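PDB 5AH5: leucine--tRNA ligase from Agrobacterium radiobacter, which probably joins L-leucine to tRNA(Leu) at the expense of ATP, releasing AMP and diphosphate. Local coordinates for residues L123-Q134 against V491-Y500; W156-L164 against G174-Y182. All coordinates share one frame; numbering follows the deposited sequence.

From the N terminus the chain passes through strand 32-37 and the 'HIGH' region, then reaches 123-134, the start of helix 128-143 and the first side of contact 1. Beyond that helix, strand 153-157 turns back into 162-164, and contact 2 soon closes a short loop as 174-182 returns against 156-164 and leads into strand 182-191. The editing domain and the zinc-binding cysteines follow before 491-500 closes contact 1, 357 residues after Q134. The short loop sits within the long one. Contact 1 joins the two halves of the class I catalytic domain; contact 2 ties the turn between strands 153-157 and 162-164 to the loop entering strand 182-191. Their nearest atoms are about 8 Å apart.

Contact 1: L123-Q134 against V491-Y500; sequences LATCSPTYVLAQ and VDSSWYFLRY. With LSS (5'-O-(L-leucylsulfamoyl)adenosine), chain I.
Behind the leucyl pocket of the class I synthetase catalytic domain, the start of helix 128-143 packs against 491-500, which supplies S493 and Y496 to that pocket; Y496 OH lies 3.6 Å from C11 of the 5'-O-(L-leucylsulfamoyl)adenosine and is hydrogen-bonded to Y523. The centre of the contact is Y130. Its ring points away from its own helix, with CG opposite the backbone N (chi1 -159°), and its hydroxyl donates to D492 O at 2.7 Å. One face of the ring looks onto T125, the other onto the six-membered ring of W495, whose plane is inclined by 31°. The aliphatic part of R499 runs antiparallel to the tyrosine side chain, its CG 3.8 Å from Y130 CE2, and its guanidinium lies with one face against A133 CB while P508 O and S505 O accept from NH1. Next to it, CD2 of L123 wedges between R499 CG and Y500 CD1, 3.6 Å from each. D492 faces T125, and a water connects T125 OG1 to D492 OD2; T125 OG1 also takes the backbone N-H of S79. The primary amide of Q134 serves both polar neighbours, so its rotation is fixed. W495 NE1 donates to Q134 OE1 within the indole plane, 2.9 Å away and nearly straight at 171°. In the other direction Q134 NE2, in its own amide plane, reaches D492 OD1 at 2.8 Å, arriving from above the carboxylate plane.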
loop_
_atom_site.group_PDB
_atom_site.type_symbol
_atom_site.label_atom_id
_atom_site.label_comp_id
_atom_site.label_asym_id
_atom_site.label_seq_id
_atom_site.Cartn_x
_atom_site.Cartn_y
_atom_site.Cartn_z
ATOM N N LEU B 123 -12.895 1.656 -13.652
ATOM C CA LEU B 123 -12.625 3.021 -14.053
ATOM C C LEU B 123 -11.249 3.134 -14.671
ATOM O O LEU B 123 -10.413 2.217 -14.612
ATOM C CB LEU B 123 -12.729 4.004 -12.887
ATOM C CG LEU B 123 -11.863 3.714 -11.658
ATOM C CD1 LEU B 123 -10.402 4.200 -11.856
ATOM C CD2 LEU B 123 -12.391 4.365 -10.394
ATOM N N ALA B 124 -11.025 4.269 -15.314
ATOM C CA ALA B 124 -9.716 4.566 -15.880
ATOM C C ALA B 124 -9.473 6.035 -15.607
ATOM O O ALA B 124 -10.336 6.846 -15.913
ATOM C CB ALA B 124 -9.760 4.270 -17.342
ATOM N N THR B 125 -8.321 6.392 -15.055
ATOM C CA THR B 125 -8.146 7.755 -14.649
ATOM C C THR B 125 -8.074 8.751 -15.882
ATOM O O THR B 125 -8.173 9.920 -15.691
ATOM C CB THR B 125 -6.943 7.912 -13.769
ATOM O OG1 THR B 125 -5.788 7.558 -14.499
ATOM C CG2 THR B 125 -7.039 6.896 -12.461
ATOM N N CYS B 126 -7.921 8.241 -17.074
ATOM C CA CYS B 126 -7.807 9.079 -18.271
ATOM C C CYS B 126 -9.171 9.292 -18.910
ATOM O O CYS B 126 -9.264 10.053 -19.851
ATOM C CB CYS B 126 -6.831 8.476 -19.273
ATOM S SG CYS B 126 -7.237 6.854 -19.902
ATOM N N SER B 127 -10.227 8.642 -18.425
ATOM C CA SER B 127 -11.499 8.797 -19.094
ATOM C C SER B 127 -12.116 10.166 -18.767
ATOM O O SER B 127 -11.899 10.752 -17.637
ATOM C CB SER B 127 -12.427 7.623 -18.759
ATOM O OG SER B 127 -12.881 7.849 -17.443
ATOM N N PRO B 128 -12.880 10.740 -19.755
ATOM C CA PRO B 128 -13.499 12.015 -19.465
ATOM C C PRO B 128 -14.318 12.000 -18.232
ATOM O O PRO B 128 -14.344 13.009 -17.478
ATOM C CB PRO B 128 -14.370 12.268 -20.705
ATOM C CG PRO B 128 -13.592 11.591 -21.820
ATOM C CD PRO B 128 -13.128 10.328 -21.145
ATOM N N THR B 129 -15.005 10.903 -17.971
ATOM C CA THR B 129 -15.790 10.890 -16.703
ATOM C C THR B 129 -14.945 11.072 -15.424
ATOM O O THR B 129 -15.266 11.871 -14.526
ATOM C CB THR B 129 -16.738 9.670 -16.643
ATOM O OG1 THR B 129 -17.653 9.907 -15.579
ATOM C CG2 THR B 129 -15.949 8.359 -16.470
ATOM N N TYR B 130 -13.783 10.422 -15.380
ATOM C CA TYR B 130 -12.848 10.611 -14.256
ATOM C C TYR B 130 -12.253 11.979 -14.227
ATOM O O TYR B 130 -12.189 12.651 -13.162
ATOM C CB TYR B 130 -11.759 9.541 -14.309
ATOM C CG TYR B 130 -11.096 9.333 -12.979
ATOM C CD1 TYR B 130 -10.044 10.130 -12.579
ATOM C CD2 TYR B 130 -11.512 8.306 -12.129
ATOM C CE1 TYR B 130 -9.403 9.916 -11.368
ATOM C CE2 TYR B 130 -10.905 8.096 -10.878
ATOM C CZ TYR B 130 -9.859 8.882 -10.502
ATOM O OH TYR B 130 -9.252 8.670 -9.295
ATOM N N VAL B 131 -11.882 12.491 -15.406
ATOM C CA VAL B 131 -11.362 13.868 -15.467
ATOM C C VAL B 131 -12.349 14.895 -14.937
ATOM O O VAL B 131 -11.987 15.811 -14.176
ATOM C CB VAL B 131 -10.989 14.190 -16.964
ATOM C CG1 VAL B 131 -10.663 15.639 -17.163
ATOM C CG2 VAL B 131 -9.821 13.357 -17.395
ATOM N N LEU B 132 -13.609 14.758 -15.335
ATOM C CA LEU B 132 -14.713 15.654 -14.827
ATOM C C LEU B 132 -14.740 15.651 -13.285
ATOM O O LEU B 132 -14.575 16.693 -12.562
ATOM C CB LEU B 132 -16.091 15.161 -15.423
ATOM C CG LEU B 132 -17.371 15.818 -14.836
ATOM C CD1 LEU B 132 -17.329 17.346 -14.900
ATOM C CD2 LEU B 132 -18.609 15.310 -15.559
ATOM N N ALA B 133 -14.803 14.440 -12.748
ATOM C CA ALA B 133 -14.744 14.306 -11.284
ATOM C C ALA B 133 -13.538 14.934 -10.650
ATOM O O ALA B 133 -13.653 15.700 -9.678
ATOM C CB ALA B 133 -14.855 12.848 -10.908
ATOM N N GLN B 134 -12.356 14.720 -11.214
ATOM C CA GLN B 134 -11.171 15.251 -10.564
ATOM C C GLN B 134 -11.077 16.740 -10.676
ATOM O O GLN B 134 -10.588 17.412 -9.765
ATOM C CB GLN B 134 -9.932 14.595 -11.181
ATOM C CG GLN B 134 -8.638 14.880 -10.440
ATOM C CD GLN B 134 -7.607 13.769 -10.666
ATOM O OE1 GLN B 134 -7.790 12.646 -10.194
ATOM N NE2 GLN B 134 -6.558 14.062 -11.419
ATOM N N VAL B 491 -2.179 12.541 -8.077
ATOM C CA VAL B 491 -3.477 13.172 -7.785
ATOM C C VAL B 491 -4.541 12.172 -8.148
ATOM O O VAL B 491 -5.375 11.915 -7.330
ATOM C CB VAL B 491 -3.721 14.554 -8.519
ATOM C CG1 VAL B 491 -5.084 15.155 -8.140
ATOM C CG2 VAL B 491 -2.650 15.543 -8.090
ATOM N N ASP B 492 -4.482 11.558 -9.336
ATOM C CA ASP B 492 -5.497 10.616 -9.750
ATOM C C ASP B 492 -5.654 9.489 -8.676
ATOM O O ASP B 492 -6.747 9.125 -8.257
ATOM C CB ASP B 492 -5.135 9.916 -11.039
ATOM C CG ASP B 492 -4.793 10.882 -12.245
ATOM O OD1 ASP B 492 -4.619 12.115 -12.103
ATOM O OD2 ASP B 492 -4.632 10.313 -13.327
ATOM N N SER B 493 -4.530 8.921 -8.299
ATOM C CA SER B 493 -4.516 7.754 -7.486
ATOM C C SER B 493 -4.682 8.082 -6.008
ATOM O O SER B 493 -4.712 7.177 -5.236
ATOM C CB SER B 493 -3.224 6.952 -7.779
ATOM O OG SER B 493 -2.048 7.682 -7.519
ATOM N N SER B 494 -4.786 9.369 -5.611
ATOM C CA SER B 494 -4.969 9.703 -4.248
ATOM C C SER B 494 -6.393 9.481 -3.702
ATOM O O SER B 494 -6.572 9.511 -2.488
ATOM C CB SER B 494 -4.537 11.142 -3.971
ATOM O OG SER B 494 -5.444 12.076 -4.548
ATOM N N TRP B 495 -7.373 9.306 -4.582
ATOM C CA TRP B 495 -8.777 9.186 -4.224
ATOM C C TRP B 495 -9.541 8.169 -5.086
ATOM O O TRP B 495 -10.734 7.998 -4.922
ATOM C CB TRP B 495 -9.420 10.545 -4.320
ATOM C CG TRP B 495 -9.684 10.996 -5.755
ATOM C CD1 TRP B 495 -8.769 11.499 -6.607
ATOM C CD2 TRP B 495 -10.914 10.925 -6.496
ATOM N NE1 TRP B 495 -9.338 11.773 -7.840
ATOM C CE2 TRP B 495 -10.653 11.423 -7.796
ATOM C CE3 TRP B 495 -12.212 10.538 -6.186
ATOM C CZ2 TRP B 495 -11.627 11.496 -8.761
ATOM C CZ3 TRP B 495 -13.159 10.598 -7.116
ATOM C CH2 TRP B 495 -12.882 11.109 -8.415
ATOM N N TYR B 496 -8.875 7.440 -5.974
ATOM C CA TYR B 496 -9.606 6.530 -6.894
ATOM C C TYR B 496 -10.475 5.474 -6.239
ATOM O O TYR B 496 -11.460 4.982 -6.839
ATOM C CB TYR B 496 -8.615 5.815 -7.823
ATOM C CG TYR B 496 -7.782 4.649 -7.226
ATOM C CD1 TYR B 496 -6.735 4.880 -6.367
ATOM C CD2 TYR B 496 -8.047 3.342 -7.575
ATOM C CE1 TYR B 496 -5.964 3.832 -5.853
ATOM C CE2 TYR B 496 -7.286 2.268 -7.074
ATOM C CZ TYR B 496 -6.272 2.513 -6.204
ATOM O OH TYR B 496 -5.519 1.477 -5.699
ATOM N N PHE B 497 -10.006 5.027 -5.074
ATOM C CA PHE B 497 -10.692 4.032 -4.280
ATOM C C PHE B 497 -12.073 4.550 -3.797
ATOM O O PHE B 497 -12.975 3.740 -3.493
ATOM C CB PHE B 497 -9.806 3.554 -3.075
ATOM C CG PHE B 497 -9.182 4.696 -2.312
ATOM C CD1 PHE B 497 -9.844 5.301 -1.296
ATOM C CD2 PHE B 497 -7.973 5.215 -2.680
ATOM C CE1 PHE B 497 -9.296 6.371 -0.647
ATOM C CE2 PHE B 497 -7.416 6.306 -2.039
ATOM C CZ PHE B 497 -8.093 6.897 -1.032
ATOM N N LEU B 498 -12.201 5.869 -3.625
ATOM C CA LEU B 498 -13.509 6.497 -3.404
ATOM C C LEU B 498 -14.408 6.657 -4.633
ATOM O O LEU B 498 -15.585 7.067 -4.479
ATOM C CB LEU B 498 -13.343 7.863 -2.708
ATOM C CG LEU B 498 -12.455 7.881 -1.507
ATOM C CD1 LEU B 498 -12.199 9.309 -1.051
ATOM C CD2 LEU B 498 -13.040 6.972 -0.433
ATOM N N ARG B 499 -13.891 6.344 -5.832
ATOM C CA ARG B 499 -14.634 6.506 -7.055
ATOM C C ARG B 499 -15.201 5.225 -7.546
ATOM O O ARG B 499 -16.283 5.205 -8.197
ATOM C CB ARG B 499 -13.719 7.139 -8.140
ATOM C CG ARG B 499 -14.315 7.240 -9.529
ATOM C CD ARG B 499 -15.361 8.347 -9.569
ATOM N NE ARG B 499 -15.852 8.603 -10.930
ATOM C CZ ARG B 499 -16.831 9.476 -11.234
ATOM N NH1 ARG B 499 -17.419 10.186 -10.276
ATOM N NH2 ARG B 499 -17.207 9.611 -12.491
ATOM N N TYR B 500 -14.498 4.126 -7.281
ATOM C CA TYR B 500 -14.967 2.806 -7.716
ATOM C C TYR B 500 -16.443 2.530 -7.344
ATOM O O TYR B 500 -17.163 1.810 -8.075
ATOM C CB TYR B 500 -14.114 1.747 -7.033
ATOM C CG TYR B 500 -12.769 1.377 -7.603
ATOM C CD1 TYR B 500 -12.631 1.038 -8.954
ATOM C CD2 TYR B 500 -11.666 1.148 -6.743
ATOM C CE1 TYR B 500 -11.403 0.639 -9.464
ATOM C CE2 TYR B 500 -10.450 0.726 -7.247
ATOM C CZ TYR B 500 -10.330 0.452 -8.604
ATOM O OH TYR B 500 -9.149 0.011 -9.168
HETATM C C1 LSS I . 1.480 1.210 -9.391
HETATM N N1 LSS I . 6.433 -8.151 -7.476
HETATM O O1 LSS I . 2.406 1.063 -8.624
HETATM S S1 LSS I . 2.207 -0.678 -10.800
HETATM C C2 LSS I . 5.432 -7.891 -6.638
HETATM N N2 LSS I . 1.293 0.454 -10.457
HETATM O O2 LSS I . 3.801 -3.285 -5.925
HETATM N N3 LSS I . 4.548 -6.889 -6.837
HETATM O O3 LSS I . 1.074 -2.998 -5.628
HETATM C C4 LSS I . 4.684 -6.121 -7.944
HETATM N N4 LSS I . -0.363 2.609 -10.331
HETATM O O4 LSS I . 1.694 -4.383 -8.557
HETATM C C5 LSS I . 5.761 -6.290 -8.806
HETATM O O5 LSS I . 2.111 -1.755 -9.625
HETATM C C6 LSS I . 6.660 -7.310 -8.547
HETATM N N6 LSS I . 7.679 -7.519 -9.420
HETATM C C7 LSS I . -1.224 3.262 -7.410
HETATM N N7 LSS I . 5.663 -5.349 -9.780
HETATM C C8 LSS I . 4.581 -4.570 -9.505
HETATM C C9 LSS I . -0.287 2.140 -7.867
HETATM N N9 LSS I . 3.976 -5.074 -8.397
HETATM C CA LSS I . 0.518 2.339 -9.165
HETATM C C10 LSS I . -0.377 4.462 -6.959
HETATM C C11 LSS I . -2.174 2.683 -6.302
HETATM O O1A LSS I . 3.651 -0.440 -10.934
HETATM C C21 LSS I . 2.815 -4.550 -7.705
HETATM C C22 LSS I . 3.071 -3.207 -7.116
HETATM C C23 LSS I . 1.659 -2.651 -6.913
HETATM C C24 LSS I . 0.934 -3.290 -8.080
HETATM C C25 LSS I . 0.871 -2.378 -9.306
HETATM O O2A LSS I . 1.745 -1.423 -11.951
HETATM O O HOH W 1 -3.102 8.127 -13.436
HETATM O O HOH W 2 -17.877 12.516 -13.639
#

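Contact 2: W156-L164 against G174-Y182; sequences WDPVEQTVL and GWRSGAAVY
D157 and S177 meet where a G1 beta bulge at the turn between strands 153-157 and 162-164 faces 174-182, the loop leading into strand 182-191 of the antiparallel sheet. The aspartate can be followed outward. Its CB lies beside V181 CG2, and a first torsion of -172° swings CG away from the backbone N, which carries the carboxylate to the mouth of the turn. OD1 stays with its own segment: the backbone N-H groups of V159 and E160 both donate to it, the first nearly along the C-O axis, the second from above the carboxylate plane, making an Asx turn and an Asx motif. OD2 reaches across to S177 OG, accepting its proton at 2.5 Å through the syn lone pair, and also lies over G174 CA at 3.4 Å. The same serine hydroxyl accepts from A179 N in an ST turn, so two bonds hold it, one across the contact and one within its loop. V159 CG2 packs on A179 CB at 3.6 Å. E160 brings OE2 near R176 CB, while its OE1 forms a salt bridge with R421. P158 lies across Y182 at about a right angle, its CG 4.1 Å from Y182 CD1. There the sheet resumes: W156 and Y182 form an antiparallel hydrogen-bonded pair, with W156 N 2.7 Å from Y182 O and Y182 N 2.9 Å from W156 O, the latter donor in the carbonyl plane.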
loop_
_atom_site.group_PDB
_atom_site.type_symbol
_atom_site.label_atom_id
_atom_site.label_comp_id
_atom_site.label_asym_id
_atom_site.label_seq_id
_atom_site.Cartn_x
_atom_site.Cartn_y
_atom_site.Cartn_z
ATOM N N TRP B 156 13.001 19.981 -10.290
ATOM C CA TRP B 156 12.905 19.982 -11.739
ATOM C C TRP B 156 13.730 18.836 -12.254
ATOM O O TRP B 156 14.898 18.743 -11.918
ATOM C CB TRP B 156 13.442 21.322 -12.282
ATOM C CG TRP B 156 13.658 21.352 -13.790
ATOM C CD1 TRP B 156 14.848 21.237 -14.441
ATOM C CD2 TRP B 156 12.648 21.493 -14.818
ATOM N NE1 TRP B 156 14.647 21.281 -15.802
ATOM C CE2 TRP B 156 13.316 21.445 -16.064
ATOM C CE3 TRP B 156 11.249 21.673 -14.801
ATOM C CZ2 TRP B 156 12.628 21.565 -17.298
ATOM C CZ3 TRP B 156 10.563 21.779 -16.008
ATOM C CH2 TRP B 156 11.253 21.719 -17.250
ATOM N N ASP B 157 13.130 17.963 -13.041
ATOM C CA ASP B 157 13.822 16.876 -13.717
ATOM C C ASP B 157 14.110 17.284 -15.185
ATOM O O ASP B 157 13.205 17.381 -15.970
ATOM C CB ASP B 157 12.962 15.609 -13.651
ATOM C CG ASP B 157 13.651 14.354 -14.160
ATOM O OD1 ASP B 157 14.427 14.419 -15.131
ATOM O OD2 ASP B 157 13.362 13.266 -13.596
ATOM N N PRO B 158 15.393 17.451 -15.544
ATOM C CA PRO B 158 15.738 17.939 -16.856
ATOM C C PRO B 158 15.553 16.875 -17.902
ATOM O O PRO B 158 15.385 17.205 -19.060
ATOM C CB PRO B 158 17.231 18.379 -16.701
ATOM C CG PRO B 158 17.773 17.490 -15.608
ATOM C CD PRO B 158 16.594 17.239 -14.688
ATOM N N VAL B 159 15.509 15.611 -17.531
ATOM C CA VAL B 159 15.248 14.581 -18.525
ATOM C C VAL B 159 13.746 14.405 -18.767
ATOM O O VAL B 159 13.344 14.257 -19.919
ATOM C CB VAL B 159 15.927 13.243 -18.166
ATOM C CG1 VAL B 159 15.480 12.128 -19.102
ATOM C CG2 VAL B 159 17.455 13.422 -18.217
ATOM N N GLU B 160 12.927 14.454 -17.714
ATOM C CA GLU B 160 11.466 14.410 -17.906
ATOM C C GLU B 160 10.982 15.733 -18.434
ATOM O O GLU B 160 9.837 15.810 -18.902
ATOM C CB GLU B 160 10.668 14.253 -16.604
ATOM C CG GLU B 160 10.624 12.962 -15.859
ATOM C CD GLU B 160 10.476 11.707 -16.680
ATOM O OE1 GLU B 160 9.793 11.683 -17.717
ATOM O OE2 GLU B 160 11.075 10.721 -16.227
ATOM N N GLN B 161 11.771 16.794 -18.213
ATOM C CA GLN B 161 11.348 18.145 -18.549
ATOM C C GLN B 161 10.090 18.514 -17.771
ATOM O O GLN B 161 9.161 19.154 -18.276
ATOM C CB GLN B 161 11.191 18.314 -20.093
ATOM C CG GLN B 161 12.546 18.265 -20.829
ATOM C CD GLN B 161 13.302 19.593 -20.652
ATOM O OE1 GLN B 161 12.851 20.637 -21.153
ATOM N NE2 GLN B 161 14.429 19.576 -19.933
ATOM N N THR B 162 10.075 18.161 -16.505
ATOM C CA THR B 162 9.010 18.649 -15.675
ATOM C C THR B 162 9.379 18.839 -14.269
ATOM O O THR B 162 10.353 18.273 -13.763
ATOM C CB THR B 162 7.739 17.739 -15.793
ATOM O OG1 THR B 162 6.683 18.218 -14.938
ATOM C CG2 THR B 162 8.046 16.304 -15.509
ATOM N N VAL B 163 8.553 19.638 -13.625
ATOM C CA VAL B 163 8.609 19.759 -12.203
ATOM C C VAL B 163 8.158 18.395 -11.593
ATOM O O VAL B 163 7.349 17.690 -12.193
ATOM C CB VAL B 163 7.711 20.932 -11.775
ATOM C CG1 VAL B 163 7.378 20.887 -10.311
ATOM C CG2 VAL B 163 8.343 22.216 -12.137
ATOM N N LEU B 164 8.753 18.007 -10.467
ATOM C CA LEU B 164 8.391 16.779 -9.703
ATOM C C LEU B 164 8.094 17.147 -8.244
ATOM O O LEU B 164 8.649 18.088 -7.720
ATOM C CB LEU B 164 9.538 15.771 -9.693
ATOM C CG LEU B 164 9.856 15.140 -11.041
ATOM C CD1 LEU B 164 11.020 14.220 -10.822
ATOM C CD2 LEU B 164 8.685 14.424 -11.694
ATOM N N GLY B 174 15.279 11.652 -10.209
ATOM C CA GLY B 174 13.883 11.638 -10.602
ATOM C C GLY B 174 13.311 10.225 -10.563
ATOM O O GLY B 174 13.962 9.274 -11.007
ATOM N N TRP B 175 12.094 10.140 -10.027
ATOM C CA TRP B 175 11.333 8.903 -9.867
ATOM C C TRP B 175 11.430 7.908 -11.030
ATOM O O TRP B 175 11.586 6.683 -10.855
ATOM C CB TRP B 175 9.858 9.358 -9.655
ATOM C CG TRP B 175 8.875 8.319 -9.548
ATOM C CD1 TRP B 175 8.965 7.164 -8.793
ATOM C CD2 TRP B 175 7.594 8.299 -10.169
ATOM N NE1 TRP B 175 7.816 6.422 -8.937
ATOM C CE2 TRP B 175 6.953 7.097 -9.767
ATOM C CE3 TRP B 175 6.913 9.183 -11.004
ATOM C CZ2 TRP B 175 5.681 6.757 -10.201
ATOM C CZ3 TRP B 175 5.659 8.852 -11.438
ATOM C CH2 TRP B 175 5.044 7.654 -11.039
ATOM N N ARG B 176 11.307 8.416 -12.239
ATOM C CA ARG B 176 11.303 7.551 -13.402
ATOM C C ARG B 176 12.605 7.674 -14.220
ATOM O O ARG B 176 12.998 6.718 -14.855
ATOM C CB ARG B 176 10.120 7.882 -14.333
ATOM C CG ARG B 176 8.749 7.852 -13.688
ATOM C CD ARG B 176 8.351 6.467 -13.216
ATOM N NE ARG B 176 8.166 5.513 -14.316
ATOM C CZ ARG B 176 7.532 4.352 -14.171
ATOM N NH1 ARG B 176 7.056 3.986 -12.965
ATOM N NH2 ARG B 176 7.380 3.523 -15.214
ATOM N N SER B 177 13.185 8.867 -14.298
ATOM C CA SER B 177 14.332 9.081 -15.184
ATOM C C SER B 177 15.646 8.504 -14.600
ATOM O O SER B 177 16.503 8.032 -15.342
ATOM C CB SER B 177 14.518 10.562 -15.384
ATOM O OG SER B 177 14.762 11.215 -14.164
ATOM N N GLY B 178 15.763 8.577 -13.277
ATOM C CA GLY B 178 16.999 8.252 -12.600
ATOM C C GLY B 178 18.037 9.360 -12.819
ATOM O O GLY B 178 19.186 9.151 -12.486
ATOM N N ALA B 179 17.612 10.533 -13.335
ATOM C CA ALA B 179 18.466 11.687 -13.619
ATOM C C ALA B 179 18.521 12.565 -12.449
ATOM O O ALA B 179 17.544 12.665 -11.701
ATOM C CB ALA B 179 17.906 12.503 -14.780
ATOM N N ALA B 180 19.662 13.244 -12.302
ATOM C CA ALA B 180 19.867 14.212 -11.237
ATOM C C ALA B 180 18.864 15.323 -11.385
ATOM O O ALA B 180 18.654 15.829 -12.486
ATOM C CB ALA B 180 21.303 14.785 -11.260
ATOM N N VAL B 181 18.295 15.722 -10.275
ATOM C CA VAL B 181 17.229 16.697 -10.213
ATOM C C VAL B 181 17.835 18.026 -9.786
ATOM O O VAL B 181 18.804 18.042 -9.015
ATOM C CB VAL B 181 16.137 16.174 -9.254
ATOM C CG1 VAL B 181 15.221 17.262 -8.805
ATOM C CG2 VAL B 181 15.294 15.116 -9.981
ATOM N N TYR B 182 17.286 19.119 -10.320
ATOM C CA TYR B 182 17.698 20.475 -9.974
ATOM C C TYR B 182 16.528 21.169 -9.363
ATOM O O TYR B 182 15.435 20.600 -9.365
ATOM C CB TYR B 182 18.176 21.210 -11.241
ATOM C CG TYR B 182 19.462 20.631 -11.766
ATOM C CD1 TYR B 182 19.440 19.446 -12.465
ATOM C CD2 TYR B 182 20.713 21.251 -11.521
ATOM C CE1 TYR B 182 20.591 18.877 -12.952
ATOM C CE2 TYR B 182 21.890 20.683 -12.002
ATOM C CZ TYR B 182 21.818 19.486 -12.725
ATOM O OH TYR B 182 22.910 18.806 -13.226
#